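Local atomic coordinates of ancylostoma secreted protein 1 (Necator americanus, PDB entry 3NT8), a protein that is associated, in all likelihood, with the transition to parasitism by infective hookworm larvae, and carries two CAP domains of the cysteine-rich secretory protein family. Residues R238-S243 against K320-A325; S243-F248 against L272-D277; Q327-E332 against C385-G390. One frame throughout, in Å; residues are numbered along the deposited sequence.

Contact 1 (R238-S243 against K320-A325); sequences RDTFLS and KAAKQA
F241 and A322 carry this contact between two nearly parallel helices. The methyl CB of A322 sits over one face of the phenyl ring. A322 CB lies 3.5 Å from the F241 ring centroid, 15° off the ring normal, a CH-pi contact. The methyl is offset slightly toward the rim, so F241 CE2 and CZ are the ring atoms nearest to it, and CE2 comes within 3.5 Å of A322 CB. With CG anti to its carbonyl carbon (chi1 -80°), F241 swings its ring across to the backbone of the second helix. F241 CE1 also passes 3.7 Å from A322 O.

T240 adds the second point of packing. T240 CG2 stands anti to the backbone N and points at the other helix, 3.9 Å from A322 CB. T240 CG2 also lies 4.2 Å from K323 CB. T240 OG1, beside its own backbone N, bonds to N319 OD1 at the start of helix 318-330 and to S236 O one turn back. The residue thus joins the two helices by a hydrogen bond as well as by its methyl.

The segment axes approach to 8.8 Å at an angle of 14°. The small side chain of A322, set against a ring face and a threonine methyl, suits this close spacing. Helix 235-253 and helix 318-330 thus lie side by side. Both pack on strand 369-376: F241 touches L370, C372 and V374, and A321 touches V374.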
loop_
_atom_site.group_PDB
_atom_site.type_symbol
_atom_site.label_atom_id
_atom_site.label_comp_id
_atom_site.label_asym_id
_atom_site.label_seq_id
_atom_site.Cartn_x
_atom_site.Cartn_y
_atom_site.Cartn_z
ATOM N N ARG A 238 14.013 -4.948 1.938
ATOM C CA ARG A 238 14.611 -4.682 3.234
ATOM C C ARG A 238 14.555 -3.197 3.504
ATOM O O ARG A 238 14.094 -2.768 4.572
ATOM C CB ARG A 238 16.056 -5.175 3.303
ATOM C CG ARG A 238 16.235 -6.706 3.115
ATOM C CD ARG A 238 17.697 -7.192 3.195
ATOM N NE ARG A 238 17.744 -8.652 3.182
ATOM C CZ ARG A 238 18.228 -9.397 2.190
ATOM N NH1 ARG A 238 18.749 -8.827 1.109
ATOM N NH2 ARG A 238 18.193 -10.720 2.277
ATOM N N ASP A 239 15.059 -2.402 2.560
ATOM C CA ASP A 239 15.098 -0.935 2.736
ATOM C C ASP A 239 13.695 -0.313 2.816
ATOM O O ASP A 239 13.512 0.710 3.445
ATOM C CB ASP A 239 15.866 -0.260 1.623
ATOM C CG ASP A 239 17.316 -0.682 1.558
ATOM O OD1 ASP A 239 17.940 -0.960 2.624
ATOM O OD2 ASP A 239 17.843 -0.698 0.420
ATOM N N THR A 240 12.719 -0.910 2.153
ATOM C CA THR A 240 11.385 -0.464 2.342
ATOM C C THR A 240 10.919 -0.607 3.801
ATOM O O THR A 240 10.523 0.384 4.432
ATOM C CB THR A 240 10.441 -1.119 1.370
ATOM O OG1 THR A 240 10.902 -0.825 0.053
ATOM C CG2 THR A 240 9.069 -0.522 1.504
ATOM N N PHE A 241 10.974 -1.817 4.349
ATOM C CA PHE A 241 10.592 -2.017 5.755
ATOM C C PHE A 241 11.350 -1.104 6.681
ATOM O O PHE A 241 10.736 -0.540 7.595
ATOM C CB PHE A 241 10.799 -3.457 6.222
ATOM C CG PHE A 241 9.700 -4.425 5.799
ATOM C CD1 PHE A 241 8.423 -4.329 6.334
ATOM C CD2 PHE A 241 9.974 -5.481 4.929
ATOM C CE1 PHE A 241 7.390 -5.237 5.975
ATOM C CE2 PHE A 241 8.962 -6.390 4.558
ATOM C CZ PHE A 241 7.692 -6.273 5.091
ATOM N N LEU A 242 12.669 -0.971 6.462
ATOM C CA LEU A 242 13.545 -0.320 7.394
ATOM C C LEU A 242 13.290 1.173 7.404
ATOM O O LEU A 242 13.199 1.757 8.486
ATOM C CB LEU A 242 15.018 -0.682 7.147
ATOM C CG LEU A 242 16.082 -0.150 8.107
ATOM C CD1 LEU A 242 15.937 -0.734 9.487
ATOM C CD2 LEU A 242 17.534 -0.369 7.574
ATOM N N SER A 243 13.166 1.773 6.212
ATOM C CA SER A 243 12.907 3.197 6.066
ATOM C C SER A 243 11.505 3.556 6.549
ATOM O O SER A 243 11.358 4.562 7.232
ATOM C CB SER A 243 13.068 3.674 4.626
ATOM O OG SER A 243 12.132 2.984 3.805
ATOM N N LYS A 320 5.505 -3.095 -2.454
ATOM C CA LYS A 320 4.150 -2.653 -2.209
ATOM C C LYS A 320 3.592 -3.357 -0.955
ATOM O O LYS A 320 2.959 -2.738 -0.109
ATOM C CB LYS A 320 3.218 -2.908 -3.445
ATOM C CG LYS A 320 3.339 -1.824 -4.526
ATOM C CD LYS A 320 2.354 -1.960 -5.699
ATOM C CE LYS A 320 2.749 -1.018 -6.840
ATOM N NZ LYS A 320 3.935 -1.502 -7.646
ATOM N N ALA A 321 3.797 -4.666 -0.864
ATOM C CA ALA A 321 3.321 -5.409 0.317
ATOM C C ALA A 321 4.074 -4.952 1.582
ATOM O O ALA A 321 3.490 -4.891 2.616
ATOM C CB ALA A 321 3.465 -6.862 0.120
ATOM N N ALA A 322 5.327 -4.548 1.471
ATOM C CA ALA A 322 6.104 -4.148 2.654
ATOM C C ALA A 322 5.575 -2.776 3.176
ATOM O O ALA A 322 5.446 -2.596 4.370
ATOM C CB ALA A 322 7.584 -4.084 2.330
ATOM N N LYS A 323 5.164 -1.886 2.255
ATOM C CA LYS A 323 4.821 -0.522 2.593
ATOM C C LYS A 323 3.399 -0.567 3.169
ATOM O O LYS A 323 3.094 0.078 4.213
ATOM C CB LYS A 323 4.948 0.434 1.350
ATOM C CG LYS A 323 5.055 1.949 1.685
ATOM C CD LYS A 323 4.828 2.897 0.498
ATOM C CE LYS A 323 4.707 4.376 0.958
ATOM N NZ LYS A 323 5.845 4.883 1.864
ATOM N N GLN A 324 2.531 -1.320 2.497
ATOM C CA GLN A 324 1.173 -1.474 2.957
ATOM C C GLN A 324 1.105 -2.141 4.375
ATOM O O GLN A 324 0.264 -1.791 5.185
ATOM C CB GLN A 324 0.378 -2.300 1.959
ATOM C CG GLN A 324 -1.096 -2.198 2.121
ATOM C CD GLN A 324 -1.867 -3.173 1.190
ATOM O OE1 GLN A 324 -2.374 -4.241 1.643
ATOM N NE2 GLN A 324 -1.969 -2.805 -0.102
ATOM N N ALA A 325 1.932 -3.133 4.623
ATOM C CA ALA A 325 1.884 -3.890 5.885
ATOM C C ALA A 325 2.320 -2.963 6.969
ATOM O O ALA A 325 1.668 -2.882 7.988
ATOM C CB ALA A 325 2.811 -5.138 5.849
#

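Contact 2 (S243-F248 against L272-D277); sequences SVHNEF and LKMVYD
N246 grips the backbone of M274 with both ends of its side-chain amide. M274 N donates to N246 OD1 over 2.9 Å, with an N-H...O angle of 159°. That donor lies in the carbonyl plane of the amide, on a lone pair of OD1. In return N246 ND2 donates to M274 O over 3.0 Å, also nearly straight at 163°. The acceptor lies in the plane of the amide. The two bonds together fix the rotation of the amide group and satisfy the backbone N-H and C=O of M274.

Apolar atoms pack beside this pair. K273 CG lies 3.8 Å from N246 OD1, and the K273 side chain crosses that of N246 at about a right angle. M274 CG stands anti to its carbonyl carbon (chi1 -75°), and the extended chain beyond it carries SD to H245. M274 SD touches H245 CB at 3.7 Å and lies obliquely to the imidazole, 4.8 Å from the H245 ring centroid.

The next shell holds H245 at both nitrogens. ND1 is hydrogen-bonded to F241 O one helical turn back, and NE2 to Y387 OH. The chain around M274 has its own anchors: L272 O bonds to R249 NH2, and V275, already in the strand, pairs through its backbone with Y368 and L370. Further along, D277 N-caps helix 278-288, with OD2 bonded to V280 N.

The amide of N246 stands in for a peptide group, pairing with one extended residue. It ties helix 235-253 to the loop that leads into edge strand 275-276, in the alpha-beta-alpha sandwich of the second CAP domain.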
loop_
_atom_site.group_PDB
_atom_site.type_symbol
_atom_site.label_atom_id
_atom_site.label_comp_id
_atom_site.label_asym_id
_atom_site.label_seq_id
_atom_site.Cartn_x
_atom_site.Cartn_y
_atom_site.Cartn_z
ATOM N N SER A 243 13.166 1.773 6.212
ATOM C CA SER A 243 12.907 3.197 6.066
ATOM C C SER A 243 11.505 3.556 6.549
ATOM O O SER A 243 11.358 4.562 7.232
ATOM C CB SER A 243 13.068 3.674 4.626
ATOM O OG SER A 243 12.132 2.984 3.805
ATOM N N VAL A 244 10.492 2.764 6.176
ATOM C CA VAL A 244 9.129 3.017 6.663
ATOM C C VAL A 244 9.045 2.912 8.189
ATOM O O VAL A 244 8.416 3.744 8.838
ATOM C CB VAL A 244 8.053 2.155 5.974
ATOM C CG1 VAL A 244 6.660 2.471 6.578
ATOM C CG2 VAL A 244 8.017 2.429 4.458
ATOM N N HIS A 245 9.719 1.935 8.776
ATOM C CA HIS A 245 9.804 1.869 10.247
ATOM C C HIS A 245 10.426 3.070 10.868
ATOM O O HIS A 245 9.820 3.716 11.753
ATOM C CB HIS A 245 10.469 0.603 10.754
ATOM C CG HIS A 245 9.534 -0.582 10.761
ATOM N ND1 HIS A 245 8.987 -1.118 9.601
ATOM C CD2 HIS A 245 9.045 -1.327 11.783
ATOM C CE1 HIS A 245 8.207 -2.136 9.915
ATOM N NE2 HIS A 245 8.212 -2.274 11.232
ATOM N N ASN A 246 11.630 3.377 10.423
ATOM C CA ASN A 246 12.393 4.472 10.990
ATOM C C ASN A 246 11.792 5.827 10.840
ATOM O O ASN A 246 11.932 6.619 11.746
ATOM C CB ASN A 246 13.855 4.467 10.525
ATOM C CG ASN A 246 14.728 3.538 11.384
ATOM O OD1 ASN A 246 14.544 3.511 12.573
ATOM N ND2 ASN A 246 15.677 2.789 10.776
ATOM N N GLU A 247 11.146 6.077 9.691
ATOM C CA GLU A 247 10.524 7.316 9.440
ATOM C C GLU A 247 9.298 7.550 10.337
ATOM O O GLU A 247 9.014 8.674 10.732
ATOM C CB GLU A 247 10.136 7.414 7.969
ATOM C CG GLU A 247 11.317 7.652 7.084
ATOM C CD GLU A 247 10.961 8.102 5.683
ATOM O OE1 GLU A 247 9.760 8.152 5.314
ATOM O OE2 GLU A 247 11.908 8.414 4.938
ATOM N N PHE A 248 8.573 6.478 10.626
ATOM C CA PHE A 248 7.499 6.537 11.570
ATOM C C PHE A 248 8.021 6.719 13.007
ATOM O O PHE A 248 7.458 7.520 13.771
ATOM C CB PHE A 248 6.632 5.296 11.457
ATOM C CG PHE A 248 5.585 5.319 10.350
ATOM C CD1 PHE A 248 4.813 6.447 10.110
ATOM C CD2 PHE A 248 5.278 4.131 9.640
ATOM C CE1 PHE A 248 3.762 6.485 9.120
ATOM C CE2 PHE A 248 4.237 4.152 8.640
ATOM C CZ PHE A 248 3.464 5.361 8.418
ATOM N N LEU A 272 15.258 4.509 19.745
ATOM C CA LEU A 272 16.416 3.991 19.035
ATOM C C LEU A 272 16.157 3.825 17.522
ATOM O O LEU A 272 15.033 3.501 17.073
ATOM C CB LEU A 272 16.781 2.641 19.635
ATOM C CG LEU A 272 17.303 2.682 21.071
ATOM C CD1 LEU A 272 17.201 1.245 21.596
ATOM C CD2 LEU A 272 18.727 3.190 21.111
ATOM N N LYS A 273 17.198 4.065 16.741
ATOM C CA LYS A 273 17.107 3.904 15.298
ATOM C C LYS A 273 17.245 2.431 14.999
ATOM O O LYS A 273 18.173 1.807 15.472
ATOM C CB LYS A 273 18.241 4.680 14.585
ATOM C CG LYS A 273 18.106 4.695 13.039
ATOM C CD LYS A 273 19.133 5.675 12.400
ATOM C CE LYS A 273 18.831 5.924 10.932
ATOM N NZ LYS A 273 19.987 6.603 10.305
ATOM N N MET A 274 16.336 1.879 14.208
ATOM C CA MET A 274 16.419 0.454 13.858
ATOM C C MET A 274 17.489 0.169 12.821
ATOM O O MET A 274 17.712 0.946 11.902
ATOM C CB MET A 274 15.072 -0.088 13.332
ATOM C CG MET A 274 14.020 -0.308 14.393
ATOM S SD MET A 274 12.395 -0.621 13.709
ATOM C CE MET A 274 11.611 -1.216 15.205
ATOM N N VAL A 275 18.109 -0.986 12.971
ATOM C CA VAL A 275 19.011 -1.505 11.962
ATOM C C VAL A 275 18.439 -2.846 11.445
ATOM O O VAL A 275 17.829 -3.596 12.232
ATOM C CB VAL A 275 20.479 -1.689 12.512
ATOM C CG1 VAL A 275 21.140 -0.353 12.790
ATOM C CG2 VAL A 275 20.515 -2.487 13.755
ATOM N N TYR A 276 18.637 -3.120 10.158
ATOM C CA TYR A 276 18.295 -4.381 9.562
ATOM C C TYR A 276 19.229 -5.536 10.008
ATOM O O TYR A 276 20.442 -5.375 10.069
ATOM C CB TYR A 276 18.241 -4.251 8.033
ATOM C CG TYR A 276 17.240 -5.224 7.460
ATOM C CD1 TYR A 276 15.894 -4.916 7.423
ATOM C CD2 TYR A 276 17.632 -6.501 7.024
ATOM C CE1 TYR A 276 14.974 -5.836 6.965
ATOM C CE2 TYR A 276 16.734 -7.372 6.556
ATOM C CZ TYR A 276 15.408 -7.044 6.508
ATOM O OH TYR A 276 14.488 -7.973 6.047
ATOM N N ASP A 277 18.669 -6.696 10.333
ATOM C CA ASP A 277 19.447 -7.773 10.923
ATOM C C ASP A 277 19.133 -9.063 10.214
ATOM O O ASP A 277 17.966 -9.548 10.205
ATOM C CB ASP A 277 19.163 -7.873 12.422
ATOM C CG ASP A 277 20.010 -8.916 13.106
ATOM O OD1 ASP A 277 20.915 -8.540 13.846
ATOM O OD2 ASP A 277 19.802 -10.120 12.917
#

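Contact 3 (Q327-E332 against C385-G390); sequences QLWWNE and CQYGPG
W329 turns the six-membered ring of its indole toward C385 and Y387. The sulfur of C385 comes in at the edge of that ring, close to its plane. C385 SG lies 4.8 Å from the centroid of the W329 six-membered ring, 84° off the normal. W329 CZ3 is the nearest ring atom, 3.6 Å from C385 SG, with CH2 only a little farther. The tryptophan CG stands anti to its carbonyl carbon (chi1 -61°), which directs the indole from the helix toward the strand.

Y387 meets the six-membered ring by its hydroxyl, obliquely. Y387 OH lies 3.6 Å from W329 CZ3 and 3.7 Å from W329 CE3. The two side chains are not stacked. The backbones stay well apart: the nearest CA atoms, of W329 and C385, are 10.7 Å from each other.

The polar atoms have other partners. W329 NE1 bonds to I308 O, and Y387 OH bonds to H245 NE2 and N307 ND2. C385 is joined to C372 by a disulfide, so the sulfur at the indole edge is a half-cystine and not a thiol. The contact is thus a sulfur-aromatic one, ring C-H groups facing a disulfide sulfur in the ring plane, joined by van der Waals touch of a hydroxyl whose hydrogen bonds go to H245 and N307.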
loop_
_atom_site.group_PDB
_atom_site.type_symbol
_atom_site.label_atom_id
_atom_site.label_comp_id
_atom_site.label_asym_id
_atom_site.label_seq_id
_atom_site.Cartn_x
_atom_site.Cartn_y
_atom_site.Cartn_z
ATOM N N GLN A 327 2.229 0.223 7.135
ATOM C CA GLN A 327 1.328 1.352 7.376
ATOM C C GLN A 327 0.081 0.870 8.102
ATOM O O GLN A 327 -0.429 1.585 8.946
ATOM C CB GLN A 327 0.944 2.061 6.049
ATOM C CG GLN A 327 2.152 2.881 5.421
ATOM C CD GLN A 327 1.857 3.285 3.951
ATOM O OE1 GLN A 327 1.132 2.582 3.234
ATOM N NE2 GLN A 327 2.384 4.411 3.527
ATOM N N LEU A 328 -0.430 -0.308 7.721
ATOM C CA LEU A 328 -1.626 -0.894 8.379
ATOM C C LEU A 328 -1.306 -1.181 9.847
ATOM O O LEU A 328 -2.151 -0.925 10.727
ATOM C CB LEU A 328 -2.120 -2.170 7.674
ATOM C CG LEU A 328 -2.924 -1.912 6.381
ATOM C CD1 LEU A 328 -3.173 -3.185 5.443
ATOM C CD2 LEU A 328 -4.262 -1.125 6.635
ATOM N N TRP A 329 -0.123 -1.694 10.116
ATOM C CA TRP A 329 0.297 -1.859 11.528
ATOM C C TRP A 329 0.362 -0.519 12.274
ATOM O O TRP A 329 -0.180 -0.431 13.404
ATOM C CB TRP A 329 1.623 -2.521 11.635
ATOM C CG TRP A 329 1.677 -3.890 11.061
ATOM C CD1 TRP A 329 0.663 -4.770 10.968
ATOM C CD2 TRP A 329 2.854 -4.554 10.535
ATOM N NE1 TRP A 329 1.126 -5.940 10.378
ATOM C CE2 TRP A 329 2.454 -5.818 10.096
ATOM C CE3 TRP A 329 4.192 -4.185 10.373
ATOM C CZ2 TRP A 329 3.346 -6.726 9.506
ATOM C CZ3 TRP A 329 5.063 -5.092 9.723
ATOM C CH2 TRP A 329 4.635 -6.319 9.315
ATOM N N TRP A 330 1.009 0.495 11.650
ATOM C CA TRP A 330 1.189 1.816 12.234
ATOM C C TRP A 330 -0.112 2.580 12.475
ATOM O O TRP A 330 -0.236 3.277 13.507
ATOM C CB TRP A 330 2.171 2.673 11.403
ATOM C CG TRP A 330 2.626 3.910 12.138
ATOM C CD1 TRP A 330 2.107 5.179 12.023
ATOM C CD2 TRP A 330 3.663 4.006 13.155
ATOM N NE1 TRP A 330 2.768 6.051 12.882
ATOM C CE2 TRP A 330 3.734 5.355 13.563
ATOM C CE3 TRP A 330 4.552 3.085 13.730
ATOM C CZ2 TRP A 330 4.639 5.790 14.535
ATOM C CZ3 TRP A 330 5.442 3.524 14.682
ATOM C CH2 TRP A 330 5.484 4.854 15.072
ATOM N N ASN A 331 -1.070 2.427 11.536
ATOM C CA ASN A 331 -2.343 3.128 11.583
ATOM C C ASN A 331 -3.151 2.933 12.832
ATOM O O ASN A 331 -4.030 3.712 13.114
ATOM C CB ASN A 331 -3.181 2.946 10.278
ATOM C CG ASN A 331 -2.589 3.732 9.112
ATOM O OD1 ASN A 331 -1.798 4.680 9.334
ATOM N ND2 ASN A 331 -2.916 3.315 7.851
ATOM N N GLU A 332 -2.848 1.884 13.592
ATOM C CA GLU A 332 -3.529 1.635 14.854
ATOM C C GLU A 332 -3.589 2.835 15.802
ATOM O O GLU A 332 -4.565 3.056 16.528
ATOM C CB GLU A 332 -2.952 0.387 15.501
ATOM C CG GLU A 332 -3.136 -0.868 14.586
ATOM C CD GLU A 332 -2.585 -2.156 15.170
ATOM O OE1 GLU A 332 -1.590 -2.168 15.964
ATOM O OE2 GLU A 332 -3.133 -3.212 14.798
ATOM N N CYS A 385 7.163 -9.469 10.012
ATOM C CA CYS A 385 8.349 -8.798 10.538
ATOM C C CYS A 385 8.618 -9.187 12.003
ATOM O O CYS A 385 7.709 -9.282 12.825
ATOM C CB CYS A 385 8.177 -7.280 10.516
ATOM S SG CYS A 385 8.273 -6.530 8.879
ATOM N N GLN A 386 9.891 -9.290 12.340
ATOM C CA GLN A 386 10.297 -9.696 13.700
ATOM C C GLN A 386 11.230 -8.648 14.266
ATOM O O GLN A 386 11.905 -7.947 13.546
ATOM C CB GLN A 386 10.945 -11.100 13.725
ATOM C CG GLN A 386 9.941 -12.258 13.547
ATOM C CD GLN A 386 10.591 -13.638 13.672
ATOM O OE1 GLN A 386 11.775 -13.774 14.007
ATOM N NE2 GLN A 386 9.793 -14.672 13.419
ATOM N N TYR A 387 11.284 -8.572 15.563
ATOM C CA TYR A 387 11.692 -7.366 16.274
ATOM C C TYR A 387 12.521 -7.728 17.471
ATOM O O TYR A 387 12.034 -8.419 18.379
ATOM C CB TYR A 387 10.455 -6.585 16.710
ATOM C CG TYR A 387 9.588 -6.031 15.541
ATOM C CD1 TYR A 387 9.774 -4.719 15.037
ATOM C CD2 TYR A 387 8.525 -6.772 15.006
ATOM C CE1 TYR A 387 9.000 -4.231 14.041
ATOM C CE2 TYR A 387 7.708 -6.260 14.020
ATOM C CZ TYR A 387 7.983 -5.000 13.518
ATOM O OH TYR A 387 7.218 -4.495 12.505
ATOM N N GLY A 388 13.766 -7.269 17.505
ATOM C CA GLY A 388 14.664 -7.592 18.598
ATOM C C GLY A 388 15.239 -6.348 19.261
ATOM O O GLY A 388 15.581 -5.390 18.580
ATOM N N PRO A 389 15.272 -6.317 20.604
ATOM C CA PRO A 389 14.760 -7.396 21.444
ATOM C C PRO A 389 13.196 -7.523 21.594
ATOM O O PRO A 389 12.663 -8.561 22.018
ATOM C CB PRO A 389 15.452 -7.140 22.786
ATOM C CG PRO A 389 15.751 -5.664 22.800
ATOM C CD PRO A 389 15.774 -5.181 21.405
ATOM N N GLY A 390 12.398 -6.575 21.220
ATOM C CA GLY A 390 10.998 -7.052 21.245
ATOM C C GLY A 390 10.288 -6.452 22.448
ATOM O O GLY A 390 10.811 -6.488 23.570
#

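In the fold
All three contacts lie in the second CAP domain. From the N terminus, helix 235-253 supplies first 238-243 and then 243-248, which share S243. Contact 2 closes the shorter loop, at 272-277, just before helix 278-288. Contact 1 closes later, at 320-325, so contact 2 is nested within its loop. Contact 3 then opens on the same helix, 318-330, and closes at strand 381-388, in series with the other two. Helix 235-253 is thereby tied to the loop before edge strand 275-276 and to helix 318-330, which in turn is tied to an inner strand. F241 CE1 touches C385 SG, linking contacts 1 and 3, while F248 of contact 2 packs on W330 and Q327 of contact 3.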